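Side-chain contacts in cortical-lytic enzyme (PDB 4S3J), which acts as an N-acetylglucosaminidase that degrades partially broken-down cortex peptidoglycan when Bacillus spores germinate: residues R103-I108 with N395-Q400; S107-Q112 with Q416-L421; H267-Q272 with K303-Y308. All coordinates share one frame; numbering follows the deposited sequence.

How the interactions relate
From the N terminus the chain reaches strand 104-111, from which two long loops are closed. Interaction 1 joins 103-108 to the end of helix 387-400, with 286 residues between the two segments; interaction 2 starts from the same strand, shares S107 and I108, and closes on helix 415-424. Interaction 3 is nested inside both loops and closes a short one, 30 residues between 267-272 and 303-308. The centres of interactions 1 and 3 lie about 17 Å apart, and L396 and Q400 pack against K303, L306 and Q307 where helices 387-400 and 299-312 touch. Interactions 2 and 3 do not touch. Together they bring the early strand, late helices and a mid-chain helix pair into one TIM barrel.

Interaction 1 (R103-I108 with N395-Q400); sequences RSVESI and NLMKEQ
V105 and M397 make the tight part of this contact, their side chains crossing at about a right angle. The methyl CG2 of V105, placed anti to the backbone N, meets CE of M397 at 3.6 Å. M397 reaches it through an extended chain that bends only at its last torsion (chi3 57°), which swings the terminal methyl across to the strand. Both residues are buried, and F425 beside V105 and M320 beside M397 continue the same apolar layer. The R103 side is looser and partly exposed, and the pose of its guanidinium is doubtful, because NH1 of R103 sits implausibly near O of S104. As modelled, the chain bends at chi3 and lays NE 4.0 Å from CA of K398, with NH2 4.0 Å from O of M397, too far for a bond to that carbonyl. A water placed between NE of R103 and O of K398 would bridge the two, but it sits only 2.5 Å from NE, which leaves the bridge doubtful as well. K398 lends mainly the aliphatic start of its chain, while its amine leads away to N71, Q68 and N424 and makes a cation-pi contact with F425. Strand 104-111 pairs in parallel with strand 404-408, which follows helix 387-400: an outer helix laid against the strands, as in the TIM barrel of family 18 glycosyl hydrolases.

Interaction 2 (S107-Q112 with Q416-L421); sequences SIAYLQ and QNWRLL
S107, W418 and L421 have the most surface buried here, and A109 completes the set; all four are buried residues of the fold. L421 extends its side chain with CG anti to the backbone N (chi1 -175°), and its CD2 methyl stops 4.2 Å from CB of S107. It is the methylene of the serine that faces the leucine. The hydroxyl OG is engaged elsewhere, by O of F132, so the polar end of S107 is satisfied without help from the helix. One turn earlier, W418 leans its indole toward the strand, and the six-membered part leads: CH2 lies 4.4 Å from CB of A109, which approaches the ring at a slant. A face of the same indole carries the amide of its neighbour N417, whose ND2 sits 3.3 Å above the plane and over its centre. Y407 of strand 404-408 meets the W418 ring with planes at about 55°, and I129 of helix 120-129 also touches it. The distances between 107-112 and 416-421 are those of easy van der Waals contact, which implies that helix 415-424 lies on strand 104-111 by apolar burial, with the small strand side chains of S107 and A109 facing the larger L421 and W418.

Interaction 3 (H267-Q272 with K303-Y308); sequences HDYKAQ and KEVLQY
The backbones come nearest at Y269 and Y308, whose CA atoms are 9.4 Å apart, so the start of helix 269-275 meets the middle and later part of helix 299-312 directly through side chains. The two tyrosine rings do most of the work. Y308 carries its ring across to Y269, with CG anti to the backbone N (chi1 169°), and its CE2 sits 3.5 Å above one face of the Y269 ring, shifted toward the rim. The ring centres lie 5.2 Å apart and the planes are turned by 50°, an oblique pairing that uses the CD2-CE2 side of each ring. Farther along Y269, OH passes 4.2 Å from CG1 of V305, a light touch. Both hydroxyls have firmer partners, O of V252 for Y269 and OG of S257 for Y308. A water adds a long link, accepting from N of Y269 at 3.2 Å and lying 3.2 Å from OH of Y308. Just before Y269, D268 caps the helix: its OD1 takes the N-H of A271 almost straight (170°) but from above the carboxylate plane, while OD2 forms a salt bridge with R227 and a hydrogen bond with N231. The Y269 side chain lies about 11 Å from that of E220, the probable proton donor. Around this packed pair, L251 of strand 246-251 touches Y269, helix 227-240 flanks A271 and Q272, and helix 387-400 touches K303, L306 and Q307 through L396 and Q400.

Interaction 1 (R103-I108 with N395-Q400)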
loop_
_atom_site.group_PDB
_atom_site.type_symbol
_atom_site.label_atom_id
_atom_site.label_comp_id
_atom_site.label_asym_id
_atom_site.label_seq_id
_atom_site.Cartn_x
_atom_site.Cartn_y
_atom_site.Cartn_z
ATOM N N ARG A 103 -9.621 -14.501 5.810
ATOM C CA ARG A 103 -10.383 -14.066 4.636
ATOM C C ARG A 103 -9.429 -13.805 3.476
ATOM O O ARG A 103 -8.203 -13.678 3.663
ATOM C CB ARG A 103 -11.240 -12.836 4.947
ATOM C CG ARG A 103 -10.527 -11.618 5.480
ATOM C CD ARG A 103 -11.549 -10.560 5.869
ATOM N NE ARG A 103 -11.723 -9.319 5.097
ATOM C CZ ARG A 103 -11.432 -9.077 3.818
ATOM N NH1 ARG A 103 -10.897 -9.981 3.006
ATOM N NH2 ARG A 103 -11.704 -7.867 3.346
ATOM N N SER A 104 -10.000 -13.809 2.271
ATOM C CA SER A 104 -9.267 -13.551 1.040
ATOM C C SER A 104 -9.040 -12.064 0.875
ATOM O O SER A 104 -9.798 -11.247 1.401
ATOM C CB SER A 104 -10.024 -14.088 -0.181
ATOM O OG SER A 104 -10.035 -15.501 -0.183
ATOM N N VAL A 105 -7.997 -11.726 0.133
ATOM C CA VAL A 105 -7.702 -10.335 -0.211
ATOM C C VAL A 105 -7.169 -10.278 -1.641
ATOM O O VAL A 105 -6.553 -11.230 -2.126
ATOM C CB VAL A 105 -6.673 -9.715 0.791
ATOM C CG1 VAL A 105 -5.255 -10.234 0.551
ATOM C CG2 VAL A 105 -6.696 -8.210 0.734
ATOM N N GLU A 106 -7.404 -9.165 -2.324
ATOM C CA GLU A 106 -6.707 -8.886 -3.571
ATOM C C GLU A 106 -5.659 -7.828 -3.283
ATOM O O GLU A 106 -5.924 -6.880 -2.548
ATOM C CB GLU A 106 -7.666 -8.438 -4.680
ATOM C CG GLU A 106 -8.647 -9.546 -5.055
ATOM C CD GLU A 106 -9.391 -9.339 -6.363
ATOM O OE1 GLU A 106 -9.140 -8.348 -7.058
ATOM O OE2 GLU A 106 -10.216 -10.209 -6.705
ATOM N N SER A 107 -4.467 -8.028 -3.834
ATOM C CA SER A 107 -3.338 -7.130 -3.626
ATOM C C SER A 107 -2.843 -6.620 -4.967
ATOM O O SER A 107 -2.781 -7.375 -5.925
ATOM C CB SER A 107 -2.215 -7.861 -2.883
ATOM O OG SER A 107 -1.835 -9.012 -3.614
ATOM N N ILE A 108 -2.461 -5.344 -5.008
ATOM C CA ILE A 108 -1.848 -4.725 -6.168
ATOM C C ILE A 108 -0.535 -4.107 -5.741
ATOM O O ILE A 108 -0.439 -3.628 -4.615
ATOM C CB ILE A 108 -2.710 -3.605 -6.775
ATOM C CG1 ILE A 108 -4.111 -4.126 -7.112
ATOM C CG2 ILE A 108 -2.010 -2.986 -7.993
ATOM C CD1 ILE A 108 -5.096 -3.009 -7.311
ATOM N N ASN A 395 -6.121 -4.653 9.781
ATOM C CA ASN A 395 -7.295 -4.792 10.655
ATOM C C ASN A 395 -8.421 -3.834 10.229
ATOM O O ASN A 395 -9.606 -4.178 10.294
ATOM C CB ASN A 395 -6.912 -4.561 12.107
ATOM C CG ASN A 395 -6.061 -5.691 12.671
ATOM O OD1 ASN A 395 -5.849 -6.726 12.017
ATOM N ND2 ASN A 395 -5.550 -5.489 13.871
ATOM N N LEU A 396 -8.056 -2.635 9.774
ATOM C CA LEU A 396 -9.054 -1.704 9.244
ATOM C C LEU A 396 -9.765 -2.292 8.015
ATOM O O LEU A 396 -10.995 -2.169 7.875
ATOM C CB LEU A 396 -8.395 -0.379 8.897
ATOM C CG LEU A 396 -9.273 0.678 8.217
ATOM C CD1 LEU A 396 -10.425 1.085 9.150
ATOM C CD2 LEU A 396 -8.462 1.889 7.828
ATOM N N MET A 397 -9.001 -2.938 7.136
ATOM C CA MET A 397 -9.564 -3.567 5.939
ATOM C C MET A 397 -10.580 -4.620 6.347
ATOM O O MET A 397 -11.661 -4.711 5.766
ATOM C CB MET A 397 -8.471 -4.207 5.087
ATOM C CG MET A 397 -7.499 -3.201 4.460
ATOM S SD MET A 397 -6.059 -4.024 3.723
ATOM C CE MET A 397 -6.862 -5.141 2.564
ATOM N N LYS A 398 -10.227 -5.399 7.353
ATOM C CA LYS A 398 -11.126 -6.437 7.850
ATOM C C LYS A 398 -12.416 -5.840 8.396
ATOM O O LYS A 398 -13.516 -6.324 8.078
ATOM C CB LYS A 398 -10.434 -7.270 8.944
ATOM C CG LYS A 398 -9.214 -8.039 8.450
ATOM C CD LYS A 398 -8.487 -8.725 9.581
ATOM C CE LYS A 398 -7.058 -9.151 9.173
ATOM N NZ LYS A 398 -6.433 -9.977 10.272
ATOM N N GLU A 399 -12.287 -4.806 9.222
ATOM C CA GLU A 399 -13.448 -4.178 9.834
ATOM C C GLU A 399 -14.376 -3.602 8.777
ATOM O O GLU A 399 -15.592 -3.731 8.883
ATOM C CB GLU A 399 -13.023 -3.075 10.798
ATOM C CG GLU A 399 -12.276 -3.548 12.029
ATOM C CD GLU A 399 -11.656 -2.393 12.795
ATOM O OE1 GLU A 399 -11.269 -1.391 12.158
ATOM O OE2 GLU A 399 -11.544 -2.475 14.031
ATOM N N GLN A 400 -13.795 -2.966 7.762
ATOM C CA GLN A 400 -14.580 -2.266 6.739
ATOM C C GLN A 400 -15.053 -3.194 5.624
ATOM O O GLN A 400 -15.943 -2.831 4.849
ATOM C CB GLN A 400 -13.762 -1.114 6.151
ATOM C CG GLN A 400 -13.456 -0.024 7.150
ATOM C CD GLN A 400 -14.705 0.706 7.601
ATOM O OE1 GLN A 400 -15.620 0.935 6.811
ATOM N NE2 GLN A 400 -14.758 1.058 8.876
HETATM O O HOH W 1 -13.671 -8.069 6.095
#

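Interaction 2 (S107-Q112 with Q416-L421)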
loop_
_atom_site.group_PDB
_atom_site.type_symbol
_atom_site.label_atom_id
_atom_site.label_comp_id
_atom_site.label_asym_id
_atom_site.label_seq_id
_atom_site.Cartn_x
_atom_site.Cartn_y
_atom_site.Cartn_z
ATOM N N SER A 107 -4.467 -8.028 -3.834
ATOM C CA SER A 107 -3.338 -7.130 -3.626
ATOM C C SER A 107 -2.843 -6.620 -4.967
ATOM O O SER A 107 -2.781 -7.375 -5.925
ATOM C CB SER A 107 -2.215 -7.861 -2.883
ATOM O OG SER A 107 -1.835 -9.012 -3.614
ATOM N N ILE A 108 -2.461 -5.344 -5.008
ATOM C CA ILE A 108 -1.848 -4.725 -6.168
ATOM C C ILE A 108 -0.535 -4.107 -5.741
ATOM O O ILE A 108 -0.439 -3.628 -4.615
ATOM C CB ILE A 108 -2.710 -3.605 -6.775
ATOM C CG1 ILE A 108 -4.111 -4.126 -7.112
ATOM C CG2 ILE A 108 -2.010 -2.986 -7.993
ATOM C CD1 ILE A 108 -5.096 -3.009 -7.311
ATOM N N ALA A 109 0.476 -4.141 -6.599
ATOM C CA ALA A 109 1.652 -3.289 -6.403
ATOM C C ALA A 109 2.030 -2.582 -7.696
ATOM O O ALA A 109 2.006 -3.182 -8.769
ATOM C CB ALA A 109 2.827 -4.084 -5.894
ATOM N N TYR A 110 2.412 -1.313 -7.574
ATOM C CA TYR A 110 2.837 -0.498 -8.694
ATOM C C TYR A 110 4.344 -0.516 -8.851
ATOM O O TYR A 110 5.068 -0.520 -7.861
ATOM C CB TYR A 110 2.364 0.954 -8.511
ATOM C CG TYR A 110 0.898 1.149 -8.851
ATOM C CD1 TYR A 110 -0.106 0.785 -7.968
ATOM C CD2 TYR A 110 0.525 1.681 -10.087
ATOM C CE1 TYR A 110 -1.452 0.952 -8.295
ATOM C CE2 TYR A 110 -0.823 1.846 -10.417
ATOM C CZ TYR A 110 -1.807 1.478 -9.510
ATOM O OH TYR A 110 -3.162 1.607 -9.800
ATOM N N LEU A 111 4.799 -0.500 -10.104
ATOM C CA LEU A 111 6.210 -0.419 -10.473
ATOM C C LEU A 111 6.397 0.828 -11.299
ATOM O O LEU A 111 5.708 0.988 -12.307
ATOM C CB LEU A 111 6.636 -1.651 -11.286
ATOM C CG LEU A 111 8.016 -1.664 -11.937
ATOM C CD1 LEU A 111 9.100 -1.731 -10.865
ATOM C CD2 LEU A 111 8.177 -2.814 -12.932
ATOM N N GLN A 112 7.313 1.702 -10.896
ATOM C CA GLN A 112 7.560 2.946 -11.609
ATOM C C GLN A 112 9.049 3.189 -11.725
ATOM O O GLN A 112 9.623 3.844 -10.862
ATOM C CB GLN A 112 6.904 4.127 -10.890
ATOM C CG GLN A 112 7.110 5.448 -11.625
ATOM C CD GLN A 112 6.870 6.670 -10.756
ATOM O OE1 GLN A 112 7.310 6.735 -9.605
ATOM N NE2 GLN A 112 6.150 7.640 -11.305
ATOM N N GLN A 416 8.685 -7.110 6.242
ATOM C CA GLN A 416 7.630 -7.483 7.164
ATOM C C GLN A 416 6.252 -7.255 6.556
ATOM O O GLN A 416 5.305 -7.947 6.891
ATOM C CB GLN A 416 7.746 -6.709 8.467
ATOM C CG GLN A 416 9.046 -6.923 9.188
ATOM C CD GLN A 416 10.106 -5.911 8.853
ATOM O OE1 GLN A 416 10.029 -5.195 7.847
ATOM N NE2 GLN A 416 11.131 -5.852 9.692
ATOM N N ASN A 417 6.119 -6.258 5.681
ATOM C CA ASN A 417 4.827 -6.022 5.058
ATOM C C ASN A 417 4.335 -7.247 4.288
ATOM O O ASN A 417 3.165 -7.653 4.400
ATOM C CB ASN A 417 4.905 -4.804 4.129
ATOM C CG ASN A 417 3.670 -4.658 3.284
ATOM O OD1 ASN A 417 2.593 -4.344 3.810
ATOM N ND2 ASN A 417 3.791 -4.922 1.984
ATOM N N TRP A 418 5.226 -7.840 3.501
ATOM C CA TRP A 418 4.833 -8.928 2.624
ATOM C C TRP A 418 4.573 -10.210 3.419
ATOM O O TRP A 418 3.596 -10.909 3.165
ATOM C CB TRP A 418 5.902 -9.111 1.542
ATOM C CG TRP A 418 6.073 -7.822 0.780
ATOM C CD1 TRP A 418 7.116 -6.954 0.849
ATOM C CD2 TRP A 418 5.121 -7.233 -0.117
ATOM N NE1 TRP A 418 6.890 -5.865 0.025
ATOM C CE2 TRP A 418 5.665 -6.010 -0.567
ATOM C CE3 TRP A 418 3.870 -7.625 -0.589
ATOM C CZ2 TRP A 418 4.994 -5.189 -1.472
ATOM C CZ3 TRP A 418 3.211 -6.803 -1.479
ATOM C CH2 TRP A 418 3.776 -5.611 -1.912
ATOM N N ARG A 419 5.391 -10.467 4.432
ATOM C CA ARG A 419 5.154 -11.618 5.294
ATOM C C ARG A 419 3.840 -11.458 6.060
ATOM O O ARG A 419 3.080 -12.408 6.184
ATOM C CB ARG A 419 6.317 -11.831 6.259
ATOM C CG ARG A 419 6.055 -12.975 7.240
ATOM C CD ARG A 419 5.946 -14.318 6.518
ATOM N NE ARG A 419 5.680 -15.426 7.435
ATOM C CZ ARG A 419 6.621 -16.115 8.077
ATOM N NH1 ARG A 419 7.905 -15.793 7.942
ATOM N NH2 ARG A 419 6.273 -17.110 8.887
ATOM N N LEU A 420 3.569 -10.271 6.590
ATOM C CA LEU A 420 2.334 -10.068 7.331
ATOM C C LEU A 420 1.113 -10.166 6.419
ATOM O O LEU A 420 0.051 -10.597 6.846
ATOM C CB LEU A 420 2.360 -8.731 8.065
ATOM C CG LEU A 420 3.282 -8.694 9.287
ATOM C CD1 LEU A 420 3.407 -7.259 9.757
ATOM C CD2 LEU A 420 2.782 -9.604 10.382
ATOM N N LEU A 421 1.257 -9.763 5.154
ATOM C CA LEU A 421 0.148 -9.865 4.220
ATOM C C LEU A 421 -0.316 -11.322 4.113
ATOM O O LEU A 421 -1.529 -11.595 4.181
ATOM C CB LEU A 421 0.557 -9.330 2.838
ATOM C CG LEU A 421 -0.567 -9.280 1.795
ATOM C CD1 LEU A 421 -1.631 -8.217 2.132
ATOM C CD2 LEU A 421 0.023 -9.041 0.430
#

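Interaction 3 (H267-Q272 with K303-Y308)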
loop_
_atom_site.group_PDB
_atom_site.type_symbol
_atom_site.label_atom_id
_atom_site.label_comp_id
_atom_site.label_asym_id
_atom_site.label_seq_id
_atom_site.Cartn_x
_atom_site.Cartn_y
_atom_site.Cartn_z
ATOM N N HIS A 267 -13.690 13.036 -10.549
ATOM C CA HIS A 267 -13.644 11.679 -9.997
ATOM C C HIS A 267 -14.969 11.376 -9.294
ATOM O O HIS A 267 -15.140 11.608 -8.096
ATOM C CB HIS A 267 -12.457 11.499 -9.048
ATOM C CG HIS A 267 -11.166 11.276 -9.755
ATOM N ND1 HIS A 267 -10.014 10.839 -9.105
ATOM C CD2 HIS A 267 -10.810 11.413 -11.052
ATOM C CE1 HIS A 267 -9.042 10.726 -9.968
ATOM N NE2 HIS A 267 -9.486 11.075 -11.169
ATOM N N ASP A 268 -15.894 10.843 -10.077
ATOM C CA ASP A 268 -17.268 10.616 -9.656
ATOM C C ASP A 268 -17.377 9.237 -9.019
ATOM O O ASP A 268 -17.510 8.225 -9.711
ATOM C CB ASP A 268 -18.183 10.756 -10.878
ATOM C CG ASP A 268 -19.674 10.793 -10.537
ATOM O OD1 ASP A 268 -20.099 10.220 -9.507
ATOM O OD2 ASP A 268 -20.425 11.424 -11.335
ATOM N N TYR A 269 -17.299 9.197 -7.688
ATOM C CA TYR A 269 -17.279 7.938 -6.961
ATOM C C TYR A 269 -18.485 7.056 -7.312
ATOM O O TYR A 269 -18.324 5.888 -7.670
ATOM C CB TYR A 269 -17.261 8.195 -5.446
ATOM C CG TYR A 269 -15.885 8.325 -4.780
ATOM C CD1 TYR A 269 -14.900 9.163 -5.291
ATOM C CD2 TYR A 269 -15.611 7.642 -3.603
ATOM C CE1 TYR A 269 -13.664 9.286 -4.665
ATOM C CE2 TYR A 269 -14.392 7.756 -2.977
ATOM C CZ TYR A 269 -13.423 8.576 -3.495
ATOM O OH TYR A 269 -12.211 8.687 -2.844
ATOM N N LYS A 270 -19.686 7.639 -7.266
ATOM C CA LYS A 270 -20.914 6.880 -7.476
ATOM C C LYS A 270 -20.981 6.331 -8.896
ATOM O O LYS A 270 -21.267 5.158 -9.106
ATOM C CB LYS A 270 -22.131 7.770 -7.230
ATOM C CG LYS A 270 -23.470 7.041 -7.177
ATOM C CD LYS A 270 -24.600 8.040 -6.943
ATOM C CE LYS A 270 -24.621 8.588 -5.531
ATOM N NZ LYS A 270 -25.687 9.616 -5.373
ATOM N N ALA A 271 -20.714 7.184 -9.880
ATOM C CA ALA A 271 -20.780 6.754 -11.268
ATOM C C ALA A 271 -19.733 5.701 -11.605
ATOM O O ALA A 271 -20.038 4.708 -12.254
ATOM C CB ALA A 271 -20.637 7.958 -12.204
ATOM N N GLN A 272 -18.488 5.930 -11.192
ATOM C CA GLN A 272 -17.440 4.971 -11.518
ATOM C C GLN A 272 -17.711 3.637 -10.830
ATOM O O GLN A 272 -17.533 2.580 -11.430
ATOM C CB GLN A 272 -16.054 5.521 -11.134
ATOM C CG GLN A 272 -15.622 6.725 -11.985
ATOM C CD GLN A 272 -14.120 6.994 -11.957
ATOM O OE1 GLN A 272 -13.331 6.119 -11.614
ATOM N NE2 GLN A 272 -13.733 8.223 -12.287
ATOM N N LYS A 303 -9.738 5.804 7.385
ATOM C CA LYS A 303 -11.031 5.193 7.714
ATOM C C LYS A 303 -12.180 6.077 7.206
ATOM O O LYS A 303 -13.156 5.565 6.655
ATOM C CB LYS A 303 -11.161 4.946 9.227
ATOM C CG LYS A 303 -12.523 4.423 9.655
ATOM C CD LYS A 303 -12.533 3.994 11.105
ATOM C CE LYS A 303 -13.919 3.489 11.500
ATOM N NZ LYS A 303 -13.903 3.019 12.908
ATOM N N GLU A 304 -12.062 7.399 7.370
ATOM C CA GLU A 304 -13.107 8.326 6.886
ATOM C C GLU A 304 -13.322 8.191 5.387
ATOM O O GLU A 304 -14.465 8.220 4.894
ATOM C CB GLU A 304 -12.753 9.767 7.223
ATOM C CG GLU A 304 -12.805 10.108 8.706
ATOM C CD GLU A 304 -12.552 11.587 8.970
ATOM O OE1 GLU A 304 -12.882 12.418 8.097
ATOM O OE2 GLU A 304 -12.015 11.916 10.047
ATOM N N VAL A 305 -12.222 8.077 4.651
ATOM C CA VAL A 305 -12.296 7.910 3.201
ATOM C C VAL A 305 -12.934 6.568 2.839
ATOM O O VAL A 305 -13.782 6.508 1.951
ATOM C CB VAL A 305 -10.892 8.025 2.520
ATOM C CG1 VAL A 305 -10.979 7.656 1.041
ATOM C CG2 VAL A 305 -10.334 9.425 2.660
ATOM N N LEU A 306 -12.537 5.490 3.507
ATOM C CA LEU A 306 -13.151 4.197 3.223
ATOM C C LEU A 306 -14.650 4.207 3.529
ATOM O O LEU A 306 -15.433 3.617 2.777
ATOM C CB LEU A 306 -12.480 3.072 4.006
ATOM C CG LEU A 306 -11.015 2.855 3.627
ATOM C CD1 LEU A 306 -10.445 1.734 4.498
ATOM C CD2 LEU A 306 -10.816 2.535 2.157
ATOM N N GLN A 307 -15.046 4.861 4.620
ATOM C CA GLN A 307 -16.463 4.942 4.972
ATOM C C GLN A 307 -17.234 5.745 3.930
ATOM O O GLN A 307 -18.347 5.371 3.556
ATOM C CB GLN A 307 -16.649 5.569 6.348
ATOM C CG GLN A 307 -16.151 4.714 7.492
ATOM C CD GLN A 307 -16.252 5.432 8.811
ATOM O OE1 GLN A 307 -15.860 6.589 8.931
ATOM N NE2 GLN A 307 -16.807 4.765 9.798
ATOM N N TYR A 308 -16.647 6.844 3.458
ATOM C CA TYR A 308 -17.310 7.624 2.425
ATOM C C TYR A 308 -17.409 6.781 1.159
ATOM O O TYR A 308 -18.467 6.724 0.542
ATOM C CB TYR A 308 -16.584 8.928 2.126
ATOM C CG TYR A 308 -17.157 9.568 0.881
ATOM C CD1 TYR A 308 -18.416 10.137 0.892
ATOM C CD2 TYR A 308 -16.469 9.533 -0.307
ATOM C CE1 TYR A 308 -18.957 10.699 -0.254
ATOM C CE2 TYR A 308 -16.994 10.091 -1.470
ATOM C CZ TYR A 308 -18.245 10.664 -1.430
ATOM O OH TYR A 308 -18.775 11.215 -2.581
HETATM O O HOH W 2 -17.673 11.571 -5.521
#